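Local atomic coordinates of alcohol dehydrogenase YqhD (Escherichia coli, PDB entry 4QGS), a protein that reduces a broad range of short-chain aldehydes, among them butanal, propanal, acrolein and malondialdehyde, to the corresponding alcohols using NADPH and a zinc ion. Residues S51-T55 / G56-Q60; T112-I115 / A116-N120; T193-P196 / R197-A200; Q224-F227 / A228-I231; D384-L387 / D388-R391. All blocks are in the same frame, centred on the assembly; numbering follows the deposited sequence.

Contact 1: residues S51-T55 / G56-Q60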
loop_
_atom_site.group_PDB
_atom_site.type_symbol
_atom_site.label_atom_id
_atom_site.label_comp_id
_atom_site.label_asym_id
_atom_site.label_seq_id
_atom_site.Cartn_x
_atom_site.Cartn_y
_atom_site.Cartn_z
ATOM N N SER A 51 5.832 -17.646 -6.747
ATOM C CA SER A 51 6.883 -17.615 -5.736
ATOM C C SER A 51 6.437 -18.247 -4.406
ATOM O O SER A 51 7.266 -18.773 -3.659
ATOM C CB SER A 51 7.351 -16.179 -5.494
ATOM O OG SER A 51 6.322 -15.388 -4.929
ATOM N N VAL A 52 5.139 -18.197 -4.101
ATOM C CA VAL A 52 4.659 -18.790 -2.849
ATOM C C VAL A 52 4.753 -20.310 -2.901
ATOM O O VAL A 52 4.807 -20.976 -1.867
ATOM C CB VAL A 52 3.199 -18.375 -2.514
ATOM C CG1 VAL A 52 3.102 -16.867 -2.329
ATOM C CG2 VAL A 52 2.231 -18.853 -3.591
ATOM N N LYS A 53 4.783 -20.862 -4.109
ATOM C CA LYS A 53 5.054 -22.282 -4.261
ATOM C C LYS A 53 6.503 -22.572 -3.899
ATOM O O LYS A 53 6.791 -23.499 -3.138
ATOM C CB LYS A 53 4.754 -22.749 -5.683
ATOM C CG LYS A 53 3.277 -22.802 -5.988
ATOM C CD LYS A 53 2.993 -23.635 -7.220
ATOM C CE LYS A 53 1.510 -23.946 -7.323
ATOM N NZ LYS A 53 1.189 -24.716 -8.553
ATOM N N LYS A 54 7.406 -21.755 -4.433
ATOM C CA LYS A 54 8.840 -21.951 -4.248
ATOM C C LYS A 54 9.295 -21.767 -2.802
ATOM O O LYS A 54 10.212 -22.445 -2.342
ATOM C CB LYS A 54 9.620 -20.993 -5.160
ATOM C CG LYS A 54 11.133 -21.187 -5.112
ATOM C CD LYS A 54 11.866 -20.139 -5.937
ATOM C CE LYS A 54 12.682 -20.789 -7.047
ATOM N NZ LYS A 54 13.858 -19.958 -7.434
ATOM N N THR A 55 8.645 -20.864 -2.075
ATOM C CA THR A 55 9.063 -20.562 -0.713
ATOM C C THR A 55 8.573 -21.597 0.281
ATOM O O THR A 55 9.102 -21.710 1.387
ATOM C CB THR A 55 8.537 -19.199 -0.255
ATOM O OG1 THR A 55 7.112 -19.180 -0.411
ATOM C CG2 THR A 55 9.149 -18.088 -1.093
ATOM N N GLY A 56 7.530 -22.324 -0.099
ATOM C CA GLY A 56 6.936 -23.283 0.809
ATOM C C GLY A 56 5.731 -22.722 1.544
ATOM O O GLY A 56 5.095 -23.437 2.313
ATOM N N VAL A 57 5.407 -21.451 1.308
ATOM C CA VAL A 57 4.264 -20.833 1.993
ATOM C C VAL A 57 2.940 -21.464 1.566
ATOM O O VAL A 57 2.073 -21.733 2.406
ATOM C CB VAL A 57 4.199 -19.305 1.746
ATOM C CG1 VAL A 57 2.833 -18.746 2.159
ATOM C CG2 VAL A 57 5.299 -18.605 2.523
ATOM N N LEU A 58 2.775 -21.685 0.268
ATOM C CA LEU A 58 1.554 -22.303 -0.228
ATOM C C LEU A 58 1.392 -23.707 0.348
ATOM O O LEU A 58 0.282 -24.111 0.701
ATOM C CB LEU A 58 1.538 -22.365 -1.749
ATOM C CG LEU A 58 0.262 -22.990 -2.312
ATOM C CD1 LEU A 58 -0.975 -22.179 -1.900
ATOM C CD2 LEU A 58 0.365 -23.130 -3.824
ATOM N N ASP A 59 2.495 -24.444 0.444
ATOM C CA ASP A 59 2.454 -25.771 1.058
ATOM C C ASP A 59 2.010 -25.711 2.523
ATOM O O ASP A 59 1.312 -26.614 3.003
ATOM C CB ASP A 59 3.817 -26.463 0.953
ATOM C CG ASP A 59 4.127 -26.943 -0.459
ATOM O OD1 ASP A 59 3.188 -27.175 -1.252
ATOM O OD2 ASP A 59 5.322 -27.107 -0.770
ATOM N N GLN A 60 2.400 -24.655 3.238
ATOM C CA GLN A 60 1.966 -24.508 4.632
ATOM C C GLN A 60 0.477 -24.233 4.703
ATOM O O GLN A 60 -0.196 -24.723 5.605
ATOM C CB GLN A 60 2.735 -23.399 5.363
ATOM C CG GLN A 60 4.184 -23.745 5.690
ATOM C CD GLN A 60 4.848 -22.737 6.617
ATOM O OE1 GLN A 60 4.178 -21.972 7.308
ATOM N NE2 GLN A 60 6.176 -22.735 6.630
HETATM O O HOH W 1 4.829 -24.020 -1.238
#

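Contact 2: residues T112-I115 / A116-N120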
loop_
_atom_site.group_PDB
_atom_site.type_symbol
_atom_site.label_atom_id
_atom_site.label_comp_id
_atom_site.label_asym_id
_atom_site.label_seq_id
_atom_site.Cartn_x
_atom_site.Cartn_y
_atom_site.Cartn_z
ATOM N N THR A 112 -8.434 -10.551 -5.460
ATOM C CA THR A 112 -9.335 -11.473 -4.794
ATOM C C THR A 112 -10.537 -10.720 -4.224
ATOM O O THR A 112 -11.656 -11.236 -4.216
ATOM C CB THR A 112 -8.589 -12.263 -3.700
ATOM O OG1 THR A 112 -7.515 -12.989 -4.318
ATOM C CG2 THR A 112 -9.526 -13.239 -3.010
ATOM N N LYS A 113 -10.315 -9.488 -3.782
ATOM C CA LYS A 113 -11.416 -8.654 -3.310
ATOM C C LYS A 113 -12.428 -8.474 -4.430
ATOM O O LYS A 113 -13.643 -8.534 -4.220
ATOM C CB LYS A 113 -10.910 -7.295 -2.825
ATOM C CG LYS A 113 -10.171 -7.331 -1.493
ATOM C CD LYS A 113 -9.832 -5.927 -1.010
ATOM C CE LYS A 113 -9.094 -5.950 0.316
ATOM N NZ LYS A 113 -8.811 -4.574 0.815
ATOM N N PHE A 114 -11.917 -8.268 -5.634
ATOM C CA PHE A 114 -12.789 -8.077 -6.777
ATOM C C PHE A 114 -13.570 -9.351 -7.082
ATOM O O PHE A 114 -14.771 -9.301 -7.330
ATOM C CB PHE A 114 -11.979 -7.641 -7.993
ATOM C CG PHE A 114 -12.789 -7.520 -9.234
ATOM C CD1 PHE A 114 -13.673 -6.463 -9.404
ATOM C CD2 PHE A 114 -12.679 -8.464 -10.234
ATOM C CE1 PHE A 114 -14.428 -6.354 -10.554
ATOM C CE2 PHE A 114 -13.421 -8.353 -11.382
ATOM C CZ PHE A 114 -14.303 -7.302 -11.543
ATOM N N ILE A 115 -12.885 -10.493 -7.053
ATOM C CA ILE A 115 -13.546 -11.773 -7.284
ATOM C C ILE A 115 -14.687 -11.997 -6.285
ATOM O O ILE A 115 -15.784 -12.398 -6.670
ATOM C CB ILE A 115 -12.541 -12.942 -7.200
ATOM C CG1 ILE A 115 -11.490 -12.811 -8.296
ATOM C CG2 ILE A 115 -13.256 -14.274 -7.323
ATOM C CD1 ILE A 115 -10.279 -13.734 -8.110
ATOM N N ALA A 116 -14.432 -11.707 -5.013
ATOM C CA ALA A 116 -15.423 -11.893 -3.956
ATOM C C ALA A 116 -16.698 -11.079 -4.192
ATOM O O ALA A 116 -17.808 -11.552 -3.943
ATOM C CB ALA A 116 -14.819 -11.529 -2.608
ATOM N N ALA A 117 -16.536 -9.848 -4.662
ATOM C CA ALA A 117 -17.681 -8.972 -4.878
ATOM C C ALA A 117 -18.369 -9.296 -6.191
ATOM O O ALA A 117 -19.596 -9.406 -6.256
ATOM C CB ALA A 117 -17.249 -7.522 -4.856
ATOM N N ALA A 118 -17.568 -9.447 -7.239
ATOM C CA ALA A 118 -18.091 -9.758 -8.560
ATOM C C ALA A 118 -18.962 -11.004 -8.528
ATOM O O ALA A 118 -19.950 -11.100 -9.258
ATOM C CB ALA A 118 -16.949 -9.936 -9.558
ATOM N N ALA A 119 -18.598 -11.949 -7.669
ATOM C CA ALA A 119 -19.249 -13.248 -7.647
ATOM C C ALA A 119 -20.697 -13.193 -7.175
ATOM O O ALA A 119 -21.527 -13.949 -7.654
ATOM C CB ALA A 119 -18.444 -14.201 -6.789
ATOM N N ASN A 120 -20.992 -12.303 -6.233
ATOM C CA ASN A 120 -22.379 -12.075 -5.828
ATOM C C ASN A 120 -23.017 -10.859 -6.490
ATOM O O ASN A 120 -24.126 -10.440 -6.118
ATOM C CB ASN A 120 -22.540 -11.931 -4.298
ATOM C CG ASN A 120 -21.786 -12.977 -3.516
ATOM O OD1 ASN A 120 -21.484 -14.057 -4.029
ATOM N ND2 ASN A 120 -21.511 -12.676 -2.254
#

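Contact 3: residues T193-P196 / R197-A200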
loop_
_atom_site.group_PDB
_atom_site.type_symbol
_atom_site.label_atom_id
_atom_site.label_comp_id
_atom_site.label_asym_id
_atom_site.label_seq_id
_atom_site.Cartn_x
_atom_site.Cartn_y
_atom_site.Cartn_z
ATOM N N THR A 193 12.283 -13.988 3.128
ATOM C CA THR A 193 12.765 -14.300 1.780
ATOM C C THR A 193 12.672 -13.121 0.797
ATOM O O THR A 193 13.172 -13.204 -0.331
ATOM C CB THR A 193 11.992 -15.500 1.186
ATOM O OG1 THR A 193 10.586 -15.209 1.190
ATOM C CG2 THR A 193 12.255 -16.750 1.996
ATOM N N LEU A 194 12.046 -12.024 1.207
ATOM C CA LEU A 194 11.954 -10.856 0.338
ATOM C C LEU A 194 13.330 -10.313 -0.050
ATOM O O LEU A 194 14.191 -10.113 0.808
ATOM C CB LEU A 194 11.152 -9.746 1.013
ATOM C CG LEU A 194 9.694 -10.078 1.300
ATOM C CD1 LEU A 194 9.089 -9.052 2.252
ATOM C CD2 LEU A 194 8.928 -10.100 -0.013
ATOM N N PRO A 195 13.541 -10.060 -1.348
ATOM C CA PRO A 195 14.810 -9.438 -1.730
ATOM C C PRO A 195 14.954 -8.057 -1.110
ATOM O O PRO A 195 13.935 -7.398 -0.816
ATOM C CB PRO A 195 14.723 -9.349 -3.269
ATOM C CG PRO A 195 13.684 -10.341 -3.657
ATOM C CD PRO A 195 12.701 -10.383 -2.510
ATOM N N PRO A 196 16.202 -7.611 -0.909
ATOM C CA PRO A 196 16.491 -6.318 -0.280
ATOM C C PRO A 196 15.738 -5.179 -0.967
ATOM O O PRO A 196 15.242 -4.285 -0.282
ATOM C CB PRO A 196 18.008 -6.177 -0.456
ATOM C CG PRO A 196 18.506 -7.596 -0.510
ATOM C CD PRO A 196 17.433 -8.361 -1.236
ATOM N N ARG A 197 15.658 -5.219 -2.297
ATOM C CA ARG A 197 14.910 -4.215 -3.061
ATOM C C ARG A 197 13.472 -4.083 -2.559
ATOM O O ARG A 197 12.978 -2.967 -2.319
ATOM C CB ARG A 197 14.930 -4.573 -4.558
ATOM C CG ARG A 197 13.938 -3.807 -5.433
ATOM C CD ARG A 197 13.907 -4.413 -6.843
ATOM N NE ARG A 197 13.038 -3.685 -7.765
ATOM C CZ ARG A 197 12.893 -4.002 -9.053
ATOM N NH1 ARG A 197 12.084 -3.295 -9.832
ATOM N NH2 ARG A 197 13.558 -5.035 -9.562
ATOM N N GLN A 198 12.807 -5.218 -2.384
ATOM C CA GLN A 198 11.421 -5.229 -1.937
ATOM C C GLN A 198 11.300 -4.829 -0.468
ATOM O O GLN A 198 10.324 -4.189 -0.085
ATOM C CB GLN A 198 10.791 -6.604 -2.156
ATOM C CG GLN A 198 10.623 -7.003 -3.624
ATOM C CD GLN A 198 9.991 -8.376 -3.774
ATOM O OE1 GLN A 198 9.804 -9.091 -2.794
ATOM N NE2 GLN A 198 9.675 -8.756 -5.005
ATOM N N VAL A 199 12.286 -5.206 0.345
ATOM C CA VAL A 199 12.250 -4.844 1.772
ATOM C C VAL A 199 12.397 -3.332 1.913
ATOM O O VAL A 199 11.622 -2.672 2.628
ATOM C CB VAL A 199 13.357 -5.559 2.577
ATOM C CG1 VAL A 199 13.416 -5.017 4.008
ATOM C CG2 VAL A 199 13.096 -7.053 2.603
ATOM N N ALA A 200 13.382 -2.775 1.213
ATOM C CA ALA A 200 13.579 -1.322 1.256
ATOM C C ALA A 200 12.372 -0.573 0.706
ATOM O O ALA A 200 11.911 0.414 1.310
ATOM C CB ALA A 200 14.843 -0.927 0.491
#

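Contact 4: residues Q224-F227 / A228-I231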
loop_
_atom_site.group_PDB
_atom_site.type_symbol
_atom_site.label_atom_id
_atom_site.label_comp_id
_atom_site.label_asym_id
_atom_site.label_seq_id
_atom_site.Cartn_x
_atom_site.Cartn_y
_atom_site.Cartn_z
ATOM N N GLN A 224 -3.750 10.719 16.753
ATOM C CA GLN A 224 -3.343 10.498 15.360
ATOM C C GLN A 224 -1.901 10.917 15.118
ATOM O O GLN A 224 -1.137 10.184 14.456
ATOM C CB GLN A 224 -4.281 11.239 14.399
ATOM C CG GLN A 224 -5.696 10.678 14.364
ATOM C CD GLN A 224 -6.643 11.377 15.355
ATOM O OE1 GLN A 224 -6.252 11.736 16.469
ATOM N NE2 GLN A 224 -7.887 11.593 14.927
ATOM N N ASP A 225 -1.523 12.081 15.643
ATOM C CA ASP A 225 -0.146 12.553 15.545
ATOM C C ASP A 225 0.833 11.628 16.262
ATOM O O ASP A 225 1.861 11.253 15.694
ATOM C CB ASP A 225 0.005 13.974 16.100
ATOM C CG ASP A 225 -0.533 15.047 15.155
ATOM O OD1 ASP A 225 -0.677 14.793 13.932
ATOM O OD2 ASP A 225 -0.798 16.168 15.648
ATOM N N ARG A 226 0.529 11.259 17.506
ATOM C CA ARG A 226 1.432 10.384 18.249
ATOM C C ARG A 226 1.587 9.029 17.556
ATOM O O ARG A 226 2.670 8.452 17.555
ATOM C CB ARG A 226 0.939 10.160 19.687
ATOM C CG ARG A 226 1.091 11.342 20.621
ATOM C CD ARG A 226 2.546 11.750 20.854
ATOM N NE ARG A 226 2.634 12.817 21.861
ATOM C CZ ARG A 226 3.767 13.367 22.289
ATOM N NH1 ARG A 226 4.942 12.928 21.830
ATOM N NH2 ARG A 226 3.725 14.343 23.200
ATOM N N PHE A 227 0.499 8.504 17.002
ATOM C CA PHE A 227 0.566 7.160 16.425
ATOM C C PHE A 227 1.374 7.204 15.128
ATOM O O PHE A 227 2.211 6.322 14.873
ATOM C CB PHE A 227 -0.832 6.603 16.175
ATOM C CG PHE A 227 -1.530 6.089 17.422
ATOM C CD1 PHE A 227 -1.075 6.406 18.691
ATOM C CD2 PHE A 227 -2.643 5.275 17.301
ATOM C CE1 PHE A 227 -1.723 5.917 19.824
ATOM C CE2 PHE A 227 -3.297 4.779 18.433
ATOM C CZ PHE A 227 -2.831 5.100 19.687
ATOM N N ALA A 228 1.140 8.236 14.326
ATOM C CA ALA A 228 1.919 8.462 13.105
ATOM C C ALA A 228 3.398 8.597 13.444
ATOM O O ALA A 228 4.247 7.927 12.841
ATOM C CB ALA A 228 1.418 9.705 12.365
ATOM N N GLU A 229 3.700 9.438 14.427
ATOM C CA GLU A 229 5.068 9.620 14.907
ATOM C C GLU A 229 5.687 8.289 15.348
ATOM O O GLU A 229 6.847 7.987 15.024
ATOM C CB GLU A 229 5.088 10.643 16.053
ATOM C CG GLU A 229 4.947 12.058 15.545
ATOM C CD GLU A 229 4.372 13.031 16.587
ATOM O OE1 GLU A 229 4.338 12.681 17.781
ATOM O OE2 GLU A 229 3.960 14.140 16.189
ATOM N N GLY A 230 4.897 7.490 16.058
ATOM C CA GLY A 230 5.328 6.183 16.526
ATOM C C GLY A 230 5.684 5.236 15.395
ATOM O O GLY A 230 6.684 4.509 15.465
ATOM N N ILE A 231 4.850 5.216 14.365
ATOM C CA ILE A 231 5.127 4.393 13.185
ATOM C C ILE A 231 6.454 4.823 12.544
ATOM O O ILE A 231 7.311 3.983 12.228
ATOM C CB ILE A 231 3.975 4.483 12.143
ATOM C CG1 ILE A 231 2.718 3.799 12.681
ATOM C CG2 ILE A 231 4.413 3.864 10.786
ATOM C CD1 ILE A 231 1.439 4.156 11.942
HETATM O O HOH W 2 5.742 11.213 19.559
#

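Contact 5: residues D384-L387 / D388-R391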
loop_
_atom_site.group_PDB
_atom_site.type_symbol
_atom_site.label_atom_id
_atom_site.label_comp_id
_atom_site.label_asym_id
_atom_site.label_seq_id
_atom_site.Cartn_x
_atom_site.Cartn_y
_atom_site.Cartn_z
ATOM N N ASP A 384 -4.091 22.841 -3.767
ATOM C CA ASP A 384 -3.362 23.958 -4.356
ATOM C C ASP A 384 -2.157 23.559 -5.212
ATOM O O ASP A 384 -1.429 24.421 -5.702
ATOM C CB ASP A 384 -2.899 24.916 -3.255
ATOM C CG ASP A 384 -2.041 24.239 -2.204
ATOM O OD1 ASP A 384 -1.808 23.016 -2.302
ATOM O OD2 ASP A 384 -1.583 24.935 -1.277
ATOM N N ILE A 385 -1.939 22.262 -5.399
ATOM C CA ILE A 385 -0.807 21.837 -6.215
ATOM C C ILE A 385 -1.309 21.689 -7.647
ATOM O O ILE A 385 -1.774 20.631 -8.075
ATOM C CB ILE A 385 -0.167 20.551 -5.666
ATOM C CG1 ILE A 385 0.349 20.818 -4.251
ATOM C CG2 ILE A 385 1.005 20.081 -6.569
ATOM C CD1 ILE A 385 0.943 19.627 -3.548
ATOM N N THR A 386 -1.259 22.806 -8.360
ATOM C CA THR A 386 -1.680 22.881 -9.751
ATOM C C THR A 386 -0.519 22.478 -10.662
ATOM O O THR A 386 0.572 22.194 -10.175
ATOM C CB THR A 386 -2.167 24.304 -10.085
ATOM O OG1 THR A 386 -1.232 25.241 -9.547
ATOM C CG2 THR A 386 -3.524 24.561 -9.441
ATOM N N LEU A 387 -0.735 22.457 -11.976
ATOM C CA LEU A 387 0.282 21.904 -12.886
ATOM C C LEU A 387 1.612 22.654 -12.818
ATOM O O LEU A 387 2.671 22.050 -12.896
ATOM C CB LEU A 387 -0.233 21.889 -14.321
ATOM C CG LEU A 387 -1.366 20.899 -14.594
ATOM C CD1 LEU A 387 -1.866 21.047 -16.027
ATOM C CD2 LEU A 387 -0.899 19.456 -14.313
ATOM N N ASP A 388 1.555 23.969 -12.650
ATOM C CA ASP A 388 2.777 24.758 -12.535
ATOM C C ASP A 388 3.545 24.433 -11.254
ATOM O O ASP A 388 4.775 24.518 -11.234
ATOM C CB ASP A 388 2.448 26.261 -12.589
ATOM C CG ASP A 388 1.446 26.678 -11.530
ATOM O OD1 ASP A 388 1.797 27.529 -10.688
ATOM O OD2 ASP A 388 0.307 26.160 -11.538
ATOM N N VAL A 389 2.826 24.058 -10.194
ATOM C CA VAL A 389 3.465 23.635 -8.950
ATOM C C VAL A 389 4.081 22.242 -9.116
ATOM O O VAL A 389 5.219 21.995 -8.708
ATOM C CB VAL A 389 2.475 23.614 -7.767
ATOM C CG1 VAL A 389 3.206 23.299 -6.473
ATOM C CG2 VAL A 389 1.740 24.967 -7.642
ATOM N N SER A 390 3.322 21.336 -9.714
ATOM C CA SER A 390 3.851 19.996 -10.008
ATOM C C SER A 390 5.104 20.079 -10.882
ATOM O O SER A 390 6.061 19.326 -10.699
ATOM C CB SER A 390 2.775 19.144 -10.681
ATOM O OG SER A 390 1.676 18.975 -9.783
ATOM N N ARG A 391 5.091 21.004 -11.831
ATOM C CA ARG A 391 6.262 21.256 -12.655
ATOM C C ARG A 391 7.464 21.635 -11.795
ATOM O O ARG A 391 8.543 21.096 -11.976
ATOM C CB ARG A 391 5.969 22.365 -13.664
ATOM C CG ARG A 391 7.078 22.557 -14.697
ATOM C CD ARG A 391 6.782 23.765 -15.567
ATOM N NE ARG A 391 7.605 23.750 -16.781
ATOM C CZ ARG A 391 7.752 24.812 -17.563
ATOM N NH1 ARG A 391 7.139 25.953 -17.242
ATOM N NH2 ARG A 391 8.509 24.731 -18.648
HETATM O O HOH W 3 -0.963 19.253 -10.560
#

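Contact 1: residues S51-T55 / G56-Q60
Lys53 and Leu58 lie side by side and point the same way, the aliphatic part of the lysine running along one leucine methyl: Leu58 CD2 sits 3.6 Å from Lys53 CG and 3.8 Å from Lys53 CE. Beyond CG the lysine is extended, which carries its ammonium end past the leucine. Leu58 has CG anti to its backbone N (chi1 -179°), and its CB meets a second partner, Val52 CG2, at 4.0 Å, the two side chains slanting across each other. On the other flank Thr55 OG1 approaches Val57 CG2 to 3.5 Å. Between these side chains the backbone turns at Gly56, the first residue to leave the helix, with a phi of 96°; a CB here would run into Thr55 O. The kink is held by Leu58 N, which gives a nearly straight 3.0 Å bond to Val52 O from above the carbonyl plane. A water ties the same corner, donating to Lys53 O and accepting from Asp59 N, while Gly56 N makes a weak bond to Lys53 O. The two short helices are the helical link of the beta-alpha-beta crossover from strand 42-46 to its parallel neighbour 69-73. Val52 and Lys53 lean on Tyr47, just after strand 42-46, whereas Thr55 and Val57 pack on the loop of the NADP-binding residues Thr193 and Tyr190; Ser51, also an NADP-binding residue, opens the first helix.

Contact 2: residues T112-I115 / A116-N120
Phe114 and Ala118, one turn apart on helix 106-119, make the side-chain contact in this piece of the Rossmann-like nucleotide-binding half. The Ala118 methyl lies over one face of the Phe114 ring, displaced toward the rim. With CG anti to its backbone N (chi1 176°), the phenylalanine turns its ring along the helix toward the next turn, where the alanine's short side chain meets it. Regular backbone bonds set this spacing: Ala116 N to Thr112 O (2.9 Å), Ala117 N to Lys113 O (3.2 Å) and Ala119 N to Ile115 O (3.0 Å). The run of four alanines keeps the last turn slim, so that neighbours come close on several flanks. Phe114 and Ala118 face Met86 of helix 82-95 and Ile130 of helix 129-132, while Ile115 and Ala116 press on Leu100 of strand 99-104, the strand from which this helix springs. Farther back, Thr112 OG1 is hydrogen-bonded to Val108 O and Thr46 OG1. Lys113 NZ holds the carbonyl of Gly160, an NADP-binding residue, which ties the helix to the edge of the cofactor site. At the aromatic turn itself Ala118 N bonds Phe114 O at 2.8 Å, and Ala118 CB stands 4.2 Å from Phe114 CZ.

Contact 3: residues T193-P196 / R197-A200
Gln198 and Val199, in the first turn of helix 196-211, turn back on Leu194 and Pro195, while Arg197 just ahead of them leads off to another partner. Arg197 has CG anti to the backbone N (chi1 167°) and a chain extended to NE, which takes its guanidinium to a salt bridge with Asp291. Gln198 comes next and reaches the other way. With CG beside its own backbone N and the chain extended beyond, it lays its amide against the loop, crossing Leu194 at about a right angle and Pro195 at a slant; Gln198 CD lies 3.6 Å from Pro195 CD. The glutamine was modelled in two conformers, and the close approach of its OE1 to the leucine and proline carbons holds for one of them, so this part of the contact is tentative. Val199 is more firmly placed. Its CG2 packs on Leu194 CB at 3.7 Å, and its N gives a 3.0 Å bond to Pro195 O. Pro195 is thus the N-cap residue, and Pro196 after it fills the first helical position, where the missing N-H costs nothing, because no helical carbonyl lies one turn back to receive it. Ala200 closes the turn: its N bonds Pro196 O at 2.8 Å. Thr193, an NADP-binding residue, lies shortly before the helix in the loop that leads from strand 183-186 of the parallel sheet into the helical half. There Leu194 and Val199 rest on Arg252 of helix 249-262, Val199 also touches Ala242 and Leu243 of helix 222-244, and Ala200 meets the loop at Val350.

Contact 4: residues Q224-F227 / A228-I231
The Arg226 guanidinium and the Glu229 carboxylate stand almost perpendicular, their planes 83° apart, one turn along helix 222-244. A water sits at the guanidinium edge, in its plane, 3.0 Å from Arg226 NH1, and donates to Glu229 OE1 at 2.7 Å. The direct approach is oblique: Glu229 OE1 lies well out of the guanidinium plane, 4.1 Å from Arg226 NH1, so no N-H points at it and the water completes the link. The bend at chi2 (-63°) swings the arginine along the helix toward Glu229 as it leaves the backbone, bringing Arg226 CD to 3.7 Å from Glu229 OE1. The glutamate, extended beyond CG, runs past Asp225 O, which its CD approaches to 3.2 Å, while Glu229 N bonds that same oxygen. Both carboxylate oxygens have further partners: OE1 a salt bridge to Arg321, OE2 hydrogen bonds to Tyr214 and Gln317. With an alanine in place of Glu229, Arg226 and Arg321, whose like charges lie close, are likely to lose the carboxylate near both, and Tyr214 and Gln317 their shared partner. The glutamate is buried, and these donors probably favour its ionised form; Lys314, in a salt bridge with Asp225, is likely to offset the second acidic charge on this flank.

Contact 5: residues D384-L387 / D388-R391
Asp384 meets the helix through its backbone: its carbonyl O is 3.8 Å from Val389 CG2, while its carboxylate is engaged in a salt bridge with Lys307. Ile385 is the centre of an inverse gamma turn, closed by a weak bond from Thr386 N to Asp384 O, and with Asp384 it forms a classic beta bulge opposite Leu379. Its CG2 branch, anti to the backbone N, crosses Val389 at about a right angle, 3.9 Å from CG1, and also touches Ser390. A water joins the two ends of this corner, donating to Ile385 O and accepting from Ser390 OG at 2.8 Å. Thr386 is the N-cap residue, yet its hydroxyl is spent on a side chain: OG1 donates to Asp388 OD2 at 2.7 Å, on the syn side and 31° out of the carboxylate plane. The two side chains lie side by side, pointing the same way; chi1 of 45° puts Thr386 OG1 between its backbone N and carbonyl carbon, facing the aspartate. A valine in place of this threonine is likely to leave Asp388 OD2 without this donor and its carboxylate freer to swing. The Thr386 carbonyl starts the helix, taking Ser390 N at 2.9 Å in a nearly straight bond and Val389 N in a weak one. Leu387, the first helical residue, accepts from Arg391 N at 2.8 Å. Helix 387-396 is seated between others: Leu387 and Ser390 pack on Leu371 of helix 364-373, Ser390 on Leu280 of helix 276-288, and Ile385 and Val389 on Leu303 and Glu306 of helix 292-306.

How the contacts relate
The five contacts follow one another along the chain. Contacts 1 and 2 belong to helices flanking the six-stranded parallel sheet of the nucleotide-binding half, with centres 24 Å apart. Contact 3 enters the helical half after strand 183-186; its Thr193 touches Thr55 of contact 1, and Ser51 and Thr193 both bind NADP. Contacts 3 and 4 lie on successive helices, 196-211 and 222-244, with centres 25 Å apart; the first of these carries the zinc ligands Asp205 and His209. Contact 5, at the C-terminal helix, is about 45 Å from contact 1, centre to centre, across the chain. Contact 2 lies beside the cofactor site, whereas contacts 4 and 5 are packing within the helical half.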